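Local structure of polyketide synthase/nonribosomal peptide synthetase hybrid RzxB (Pseudomonas fluorescens, 5IL6) at residues A[44-49]-A[226-231]; A[61-66]-A[101-106]; A[162-167]-A[220-225]. The protein probably catalyses, through its dehydratase domain, the dehydration of carrier-protein-bound beta-hydroxyacyl intermediates during assembly of the polyketide rhizoxin. All blocks are in the same frame, centred on the assembly; numbering follows the deposited sequence.

Contact 1: residues A[44-49]-A[226-231]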
loop_
_atom_site.group_PDB
_atom_site.type_symbol
_atom_site.label_atom_id
_atom_site.label_comp_id
_atom_site.label_asym_id
_atom_site.label_seq_id
_atom_site.Cartn_x
_atom_site.Cartn_y
_atom_site.Cartn_z
ATOM N N ARG A 44 5.938 3.622 12.319
ATOM C CA ARG A 44 6.595 4.818 12.828
ATOM C C ARG A 44 7.817 5.143 11.984
ATOM O O ARG A 44 8.686 4.289 11.782
ATOM C CB ARG A 44 6.994 4.645 14.296
ATOM C CG ARG A 44 5.799 4.620 15.240
ATOM C CD ARG A 44 6.218 4.689 16.704
ATOM N NE ARG A 44 5.063 4.875 17.585
ATOM C CZ ARG A 44 4.592 6.054 17.983
ATOM N NH1 ARG A 44 5.170 7.182 17.590
ATOM N NH2 ARG A 44 3.535 6.109 18.786
ATOM N N VAL A 45 7.879 6.381 11.500
ATOM C CA VAL A 45 8.979 6.861 10.671
ATOM C C VAL A 45 9.660 7.994 11.423
ATOM O O VAL A 45 9.029 9.017 11.721
ATOM C CB VAL A 45 8.493 7.327 9.291
ATOM C CG1 VAL A 45 9.659 7.858 8.464
ATOM C CG2 VAL A 45 7.783 6.189 8.565
ATOM N N ASN A 46 10.941 7.812 11.733
ATOM C CA ASN A 46 11.696 8.780 12.526
ATOM C C ASN A 46 10.965 9.096 13.829
ATOM O O ASN A 46 10.952 10.234 14.304
ATOM C CB ASN A 46 11.968 10.053 11.722
ATOM C CG ASN A 46 12.926 9.821 10.567
ATOM O OD1 ASN A 46 13.820 8.976 10.646
ATOM N ND2 ASN A 46 12.744 10.571 9.488
ATOM N N GLY A 47 10.348 8.067 14.414
ATOM C CA GLY A 47 9.705 8.177 15.705
ATOM C C GLY A 47 8.256 8.622 15.682
ATOM O O GLY A 47 7.589 8.542 16.722
ATOM N N GLN A 48 7.743 9.075 14.542
ATOM C CA GLN A 48 6.373 9.560 14.447
ATOM C C GLN A 48 5.478 8.500 13.826
ATOM O O GLN A 48 5.853 7.854 12.843
ATOM C CB GLN A 48 6.289 10.837 13.608
ATOM C CG GLN A 48 7.069 12.009 14.161
ATOM C CD GLN A 48 6.842 13.275 13.360
ATOM O OE1 GLN A 48 7.434 13.467 12.298
ATOM N NE2 GLN A 48 5.978 14.146 13.867
ATOM N N ALA A 49 4.289 8.333 14.397
ATOM C CA ALA A 49 3.280 7.477 13.789
ATOM C C ALA A 49 2.797 8.121 12.498
ATOM O O ALA A 49 2.237 9.223 12.516
ATOM C CB ALA A 49 2.117 7.253 14.753
ATOM N N PRO A 226 21.580 3.272 5.675
ATOM C CA PRO A 226 21.180 3.927 4.430
ATOM C C PRO A 226 20.228 5.080 4.704
ATOM O O PRO A 226 19.662 5.216 5.792
ATOM C CB PRO A 226 20.487 2.806 3.654
ATOM C CG PRO A 226 19.849 1.998 4.734
ATOM C CD PRO A 226 20.812 2.036 5.904
ATOM N N ALA A 227 20.055 5.923 3.693
ATOM C CA ALA A 227 19.078 6.992 3.802
ATOM C C ALA A 227 17.670 6.410 3.848
ATOM O O ALA A 227 17.411 5.292 3.390
ATOM C CB ALA A 227 19.210 7.966 2.631
ATOM N N LEU A 228 16.754 7.183 4.423
ATOM C CA LEU A 228 15.368 6.749 4.517
ATOM C C LEU A 228 14.762 6.624 3.126
ATOM O O LEU A 228 14.821 7.559 2.323
ATOM C CB LEU A 228 14.565 7.739 5.360
ATOM C CG LEU A 228 13.048 7.534 5.384
ATOM C CD1 LEU A 228 12.681 6.156 5.914
ATOM C CD2 LEU A 228 12.387 8.623 6.209
ATOM N N LEU A 229 14.178 5.463 2.846
ATOM C CA LEU A 229 13.501 5.200 1.583
ATOM C C LEU A 229 12.026 4.966 1.860
ATOM O O LEU A 229 11.676 4.185 2.752
ATOM C CB LEU A 229 14.092 3.976 0.881
ATOM C CG LEU A 229 15.548 4.057 0.421
ATOM C CD1 LEU A 229 15.994 2.701 -0.101
ATOM C CD2 LEU A 229 15.727 5.128 -0.644
ATOM N N LEU A 230 11.167 5.627 1.093
ATOM C CA LEU A 230 9.730 5.461 1.234
ATOM C C LEU A 230 9.098 5.340 -0.143
ATOM O O LEU A 230 9.616 5.899 -1.116
ATOM C CB LEU A 230 9.079 6.635 1.983
ATOM C CG LEU A 230 9.437 6.820 3.458
ATOM C CD1 LEU A 230 8.656 7.992 4.029
ATOM C CD2 LEU A 230 9.162 5.555 4.262
ATOM N N PRO A 231 7.977 4.632 -0.253
ATOM C CA PRO A 231 7.254 4.610 -1.529
ATOM C C PRO A 231 6.887 6.022 -1.958
ATOM O O PRO A 231 6.377 6.817 -1.166
ATOM C CB PRO A 231 6.012 3.765 -1.221
ATOM C CG PRO A 231 6.404 2.938 -0.042
ATOM C CD PRO A 231 7.295 3.824 0.771
#

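Contact 2: residues A[61-66]-A[101-106]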
loop_
_atom_site.group_PDB
_atom_site.type_symbol
_atom_site.label_atom_id
_atom_site.label_comp_id
_atom_site.label_asym_id
_atom_site.label_seq_id
_atom_site.Cartn_x
_atom_site.Cartn_y
_atom_site.Cartn_z
ATOM N N GLN A 61 -9.285 2.252 -2.997
ATOM C CA GLN A 61 -10.074 1.086 -3.378
ATOM C C GLN A 61 -11.442 1.103 -2.704
ATOM O O GLN A 61 -12.462 0.820 -3.343
ATOM C CB GLN A 61 -9.313 -0.194 -3.029
ATOM C CG GLN A 61 -8.035 -0.385 -3.840
ATOM C CD GLN A 61 -7.137 -1.476 -3.288
ATOM O OE1 GLN A 61 -7.248 -1.860 -2.124
ATOM N NE2 GLN A 61 -6.242 -1.984 -4.127
ATOM N N ALA A 62 -11.484 1.435 -1.412
ATOM C CA ALA A 62 -12.759 1.508 -0.707
ATOM C C ALA A 62 -13.641 2.612 -1.279
ATOM O O ALA A 62 -14.848 2.424 -1.460
ATOM C CB ALA A 62 -12.519 1.734 0.784
ATOM N N ALA A 63 -13.055 3.778 -1.561
ATOM C CA ALA A 63 -13.839 4.897 -2.075
ATOM C C ALA A 63 -14.418 4.571 -3.442
ATOM O O ALA A 63 -15.594 4.844 -3.710
ATOM C CB ALA A 63 -12.972 6.154 -2.149
ATOM N N LEU A 64 -13.607 3.989 -4.327
ATOM C CA LEU A 64 -14.105 3.636 -5.650
ATOM C C LEU A 64 -15.209 2.592 -5.557
ATOM O O LEU A 64 -16.226 2.687 -6.256
ATOM C CB LEU A 64 -12.964 3.117 -6.525
ATOM C CG LEU A 64 -12.826 3.766 -7.902
ATOM C CD1 LEU A 64 -14.166 3.829 -8.643
ATOM C CD2 LEU A 64 -12.214 5.142 -7.746
ATOM N N THR A 65 -15.018 1.581 -4.709
ATOM C CA THR A 65 -16.026 0.538 -4.556
ATOM C C THR A 65 -17.351 1.121 -4.080
ATOM O O THR A 65 -18.421 0.709 -4.542
ATOM C CB THR A 65 -15.522 -0.526 -3.583
ATOM O OG1 THR A 65 -14.328 -1.124 -4.105
ATOM C CG2 THR A 65 -16.578 -1.608 -3.361
ATOM N N ASP A 66 -17.301 2.077 -3.149
ATOM C CA ASP A 66 -18.525 2.718 -2.683
ATOM C C ASP A 66 -19.160 3.555 -3.787
ATOM O O ASP A 66 -20.376 3.492 -4.004
ATOM C CB ASP A 66 -18.224 3.587 -1.460
ATOM C CG ASP A 66 -19.480 4.065 -0.760
ATOM O OD1 ASP A 66 -20.103 3.255 -0.044
ATOM O OD2 ASP A 66 -19.847 5.247 -0.925
ATOM N N LEU A 101 -10.763 12.485 1.032
ATOM C CA LEU A 101 -10.545 11.889 -0.282
ATOM C C LEU A 101 -11.578 12.457 -1.241
ATOM O O LEU A 101 -12.783 12.327 -1.005
ATOM C CB LEU A 101 -10.646 10.361 -0.234
ATOM C CG LEU A 101 -10.307 9.610 -1.532
ATOM C CD1 LEU A 101 -9.786 8.220 -1.206
ATOM C CD2 LEU A 101 -11.502 9.501 -2.477
ATOM N N GLU A 102 -11.107 13.086 -2.315
ATOM C CA GLU A 102 -11.973 13.642 -3.347
ATOM C C GLU A 102 -11.940 12.749 -4.577
ATOM O O GLU A 102 -10.864 12.347 -5.028
ATOM C CB GLU A 102 -11.549 15.062 -3.719
ATOM C CG GLU A 102 -12.135 16.133 -2.820
ATOM C CD GLU A 102 -11.630 17.527 -3.162
ATOM O OE1 GLU A 102 -11.054 17.705 -4.254
ATOM O OE2 GLU A 102 -11.815 18.444 -2.337
ATOM N N LEU A 103 -13.121 12.445 -5.112
ATOM C CA LEU A 103 -13.270 11.557 -6.258
ATOM C C LEU A 103 -14.060 12.280 -7.337
ATOM O O LEU A 103 -15.183 12.730 -7.089
ATOM C CB LEU A 103 -13.975 10.262 -5.849
ATOM C CG LEU A 103 -13.811 9.027 -6.739
ATOM C CD1 LEU A 103 -14.377 7.819 -6.011
ATOM C CD2 LEU A 103 -14.489 9.193 -8.089
ATOM N N SER A 104 -13.483 12.378 -8.531
ATOM C CA SER A 104 -14.146 12.995 -9.669
ATOM C C SER A 104 -14.039 12.067 -10.871
ATOM O O SER A 104 -13.266 11.106 -10.879
ATOM C CB SER A 104 -13.543 14.367 -9.995
ATOM O OG SER A 104 -12.164 14.259 -10.305
ATOM N N MET A 105 -14.838 12.362 -11.891
ATOM C CA MET A 105 -14.875 11.567 -13.118
ATOM C C MET A 105 -14.929 12.525 -14.298
ATOM O O MET A 105 -15.997 12.774 -14.872
ATOM C CB MET A 105 -16.068 10.610 -13.120
ATOM C CG MET A 105 -15.957 9.519 -14.167
ATOM S SD MET A 105 -17.413 8.472 -14.294
ATOM C CE MET A 105 -18.616 9.633 -14.944
ATOM N N PRO A 106 -13.787 13.099 -14.683
ATOM C CA PRO A 106 -13.800 14.059 -15.800
ATOM C C PRO A 106 -14.281 13.452 -17.106
ATOM O O PRO A 106 -14.785 14.181 -17.970
ATOM C CB PRO A 106 -12.339 14.524 -15.899
ATOM C CG PRO A 106 -11.661 14.054 -14.660
ATOM C CD PRO A 106 -12.450 12.930 -14.090
#

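Contact 3: residues A[162-167]-A[220-225]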
loop_
_atom_site.group_PDB
_atom_site.type_symbol
_atom_site.label_atom_id
_atom_site.label_comp_id
_atom_site.label_asym_id
_atom_site.label_seq_id
_atom_site.Cartn_x
_atom_site.Cartn_y
_atom_site.Cartn_z
ATOM N N ALA A 162 14.855 -0.406 10.377
ATOM C CA ALA A 162 15.015 0.345 11.615
ATOM C C ALA A 162 16.218 1.274 11.536
ATOM O O ALA A 162 16.184 2.392 12.066
ATOM C CB ALA A 162 15.152 -0.618 12.796
ATOM N N ALA A 163 17.295 0.829 10.880
ATOM C CA ALA A 163 18.474 1.676 10.737
ATOM C C ALA A 163 18.195 2.912 9.891
ATOM O O ALA A 163 18.849 3.944 10.079
ATOM C CB ALA A 163 19.624 0.871 10.129
ATOM N N MET A 164 17.243 2.840 8.960
ATOM C CA MET A 164 16.892 4.007 8.161
ATOM C C MET A 164 15.813 4.863 8.815
ATOM O O MET A 164 15.520 5.952 8.311
ATOM C CB MET A 164 16.465 3.596 6.745
ATOM C CG MET A 164 15.167 2.822 6.622
ATOM S SD MET A 164 14.710 2.510 4.896
ATOM C CE MET A 164 16.238 1.875 4.213
ATOM N N GLY A 165 15.215 4.395 9.909
ATOM C CA GLY A 165 14.245 5.174 10.652
ATOM C C GLY A 165 12.825 4.643 10.669
ATOM O O GLY A 165 11.927 5.362 11.125
ATOM N N ILE A 166 12.586 3.421 10.202
ATOM C CA ILE A 166 11.240 2.864 10.105
ATOM C C ILE A 166 11.131 1.710 11.092
ATOM O O ILE A 166 11.887 0.734 11.004
ATOM C CB ILE A 166 10.917 2.395 8.678
ATOM C CG1 ILE A 166 11.077 3.551 7.685
ATOM C CG2 ILE A 166 9.497 1.832 8.616
ATOM C CD1 ILE A 166 10.995 3.123 6.233
ATOM N N GLU A 167 10.188 1.819 12.027
ATOM C CA GLU A 167 9.951 0.800 13.040
ATOM C C GLU A 167 8.499 0.353 12.968
ATOM O O GLU A 167 7.592 1.187 12.895
ATOM C CB GLU A 167 10.282 1.335 14.437
ATOM C CG GLU A 167 11.713 1.833 14.562
ATOM C CD GLU A 167 12.442 1.226 15.741
ATOM O OE1 GLU A 167 12.844 1.984 16.647
ATOM O OE2 GLU A 167 12.608 -0.012 15.763
ATOM N N ASP A 220 22.109 -6.166 0.335
ATOM C CA ASP A 220 23.505 -6.071 -0.084
ATOM C C ASP A 220 23.828 -4.692 -0.653
ATOM O O ASP A 220 24.918 -4.160 -0.417
ATOM C CB ASP A 220 23.823 -7.169 -1.099
ATOM C CG ASP A 220 23.919 -8.539 -0.456
ATOM O OD1 ASP A 220 24.493 -8.639 0.649
ATOM O OD2 ASP A 220 23.417 -9.515 -1.053
ATOM N N GLU A 221 22.901 -4.095 -1.406
ATOM C CA GLU A 221 23.179 -2.795 -2.011
ATOM C C GLU A 221 23.301 -1.711 -0.950
ATOM O O GLU A 221 24.250 -0.919 -0.962
ATOM C CB GLU A 221 22.086 -2.418 -3.012
ATOM C CG GLU A 221 22.079 -3.228 -4.296
ATOM C CD GLU A 221 21.417 -2.487 -5.442
ATOM O OE1 GLU A 221 21.303 -1.244 -5.371
ATOM O OE2 GLU A 221 21.007 -3.150 -6.419
ATOM N N LEU A 222 22.347 -1.658 -0.027
ATOM C CA LEU A 222 22.320 -0.591 0.959
ATOM C C LEU A 222 23.436 -0.767 1.982
ATOM O O LEU A 222 23.889 -1.881 2.259
ATOM C CB LEU A 222 20.967 -0.563 1.669
ATOM C CG LEU A 222 19.749 -0.366 0.761
ATOM C CD1 LEU A 222 18.467 -0.372 1.579
ATOM C CD2 LEU A 222 19.863 0.916 -0.051
ATOM N N GLU A 223 23.879 0.354 2.540
ATOM C CA GLU A 223 24.884 0.347 3.589
ATOM C C GLU A 223 24.209 0.093 4.938
ATOM O O GLU A 223 22.989 -0.045 5.035
ATOM C CB GLU A 223 25.667 1.660 3.579
ATOM C CG GLU A 223 26.947 1.636 4.412
ATOM C CD GLU A 223 27.947 2.701 4.001
ATOM O OE1 GLU A 223 27.823 3.245 2.884
ATOM O OE2 GLU A 223 28.857 2.997 4.804
ATOM N N GLU A 224 25.023 -0.008 5.992
ATOM C CA GLU A 224 24.490 -0.274 7.324
ATOM C C GLU A 224 23.456 0.773 7.731
ATOM O O GLU A 224 22.418 0.436 8.311
ATOM C CB GLU A 224 25.640 -0.319 8.329
ATOM C CG GLU A 224 25.281 -0.913 9.679
ATOM C CD GLU A 224 26.455 -0.905 10.638
ATOM O OE1 GLU A 224 27.594 -0.670 10.181
ATOM O OE2 GLU A 224 26.243 -1.134 11.848
ATOM N N ARG A 225 23.721 2.047 7.437
ATOM C CA ARG A 225 22.829 3.154 7.776
ATOM C C ARG A 225 22.431 3.881 6.496
ATOM O O ARG A 225 22.880 5.006 6.239
ATOM C CB ARG A 225 23.490 4.114 8.762
ATOM C CG ARG A 225 24.846 4.636 8.306
ATOM C CD ARG A 225 25.600 5.320 9.429
ATOM N NE ARG A 225 27.042 5.182 9.251
ATOM C CZ ARG A 225 27.733 4.091 9.570
ATOM N NH1 ARG A 225 27.116 3.037 10.090
ATOM N NH2 ARG A 225 29.042 4.052 9.369
#

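Contact 1: residues A[44-49]-A[226-231]
With chi1 at 178°, Val45 places CG1 opposite its backbone N and aims this methyl at Leu228, whose CG is likewise turned away from its own N (chi1 171°), with CD2 as the extended branch that meets it. Val45 ends the first strand of a beta hairpin with a two-residue loop, a type I' turn from Val45 to Gln48, joining strands 43-45 and 48-49 in the double-hotdog fold of polyketide synthase dehydratases. The two side chains cross at about a right angle, and a single methyl pair, Val45 CG1 with Leu228 CD2 at 3.6 Å, carries the apolar contact. Leu228 CD2 also lies 3.8 Å from Asn46 ND2, so the leucine tip bridges a buried valine and the polar, exposed corner of the turn. No hydrogen bond spans the segments. Ile166 of the neighbouring strand 166-168 packs on both Leu228 and Leu230, extending the apolar patch toward strand 230-239. Inside the hairpin, Val45 N donates to Gln48 O and Gln48 N to Val45 O, closing the turn. Arg44 NH1 also donates to Gly47 O at 2.9 Å, from above the carbonyl plane, while Ala49 CB lies over one face of the guanidinium, displaced toward its rim.

Contact 2: residues A[61-66]-A[101-106]
Ala63 sets its methyl against the forked end of Leu101, and this is the tight part of the contact: Ala63 CB lies 3.7 Å from Leu101 CD2 and 3.9 Å from Leu101 CD1, so both branches of the leucine close on one methyl. Two residues further along the strand, the fit is less close. Leu103 brings only CD1 to the helix, crossing Leu64 at about a right angle, with Leu103 CD1 3.9 Å from Leu64 CD2. The backbone oxygen Ala63 O lies 4.0 Å from Leu103 CD1. Leu64 reaches the strand from an unusual chi1 of -129°, which swings CD2 toward it. All four residues are buried, and Tyr29 of strand 27-32 packs on both Ala63 and Leu101. By contrast, Glu102 and Ser104 are exposed and make no contact with residues 61-66. On the helix, Thr65 OG1 donates to Gln61 O at 2.8 Å, from the opposite face of the carbonyl to Thr65 N, so that oxygen holds two bonds. The axes of segments 61-66 and 101-105 approach to 9.9 Å, at 46°, with small and branched apolar groups between them, as in the hotdog fold, where an antiparallel sheet wraps around a helix.

Contact 3: residues A[162-167]-A[220-225]
The flat peptide group that follows Glu224 meets Ala163 by its oxygen and not by a face: Glu224 O lies 3.4 Å from Ala163 CB, with a C=O...CB angle of about 157°, so the carbonyl points almost straight at the methyl in a van der Waals contact, not a hydrogen bond. The Glu224 carboxylate and the Arg225 guanidinium lay neither face against residues 162-167. The glutamate side chain leaves its backbone pointing away from residues 162-167, and the arginine, poorly ordered, carries its guanidinium outward too. They are paired loosely with each other, Arg225 NH1 standing 3.7 Å from Glu224 OE1, a long salt bridge at an exposed place. The second touch is apolar. Met164 has its CG wedged between the backbone N and the carbonyl carbon (chi1 67°) and its chain bends again at chi3, which carries Met164 CE round to Leu222 CD1, 4.1 Å away. Met215 packs on both of these side chains, and Tyr261 of strand 261-268 touches Leu222 as well. These contacts lie where helix 154-164 ends in a Schellman motif, in the second, C-terminal hotdog of the double-hotdog dehydratase. Gly165 is the first residue to leave the helical conformation, at a positive phi of 115°, and Gly165 N bonds back to Ala162 O at 3.1 Å, after which the chain passes directly into strand 166-168. Residues 220-225 have no regular structure; they form part of the connection from helix 204-212 to strand 230-239 and run past the helix end without a hydrogen bond to it. Next to Leu222, Glu221 OE2 forms a salt bridge with Arg253 NH1, tying the loop to strand 246-254.

Contact 2 is the core contact of the three, with every touching residue buried and only aliphatic side chains meeting between helix 53-67 and strand 98-105. Contacts 1 and 3 are partly buried, on the other side of the chain's centre, and mix methyl packing with exposed polar groups. They adjoin each other: strand 43-45 lies beside strand 166-168, bonded through the backbones of Asn46 with Gly165 and Arg44 with Glu167, and Leu228 CD1 packs on Ile166 CD1. Consecutive segments 220-225 and 226-231 line this small sheet and the helix before it. Contact 2 touches neither, its centre lying about 28 Å from that of contact 1 and about 36 Å from that of contact 3.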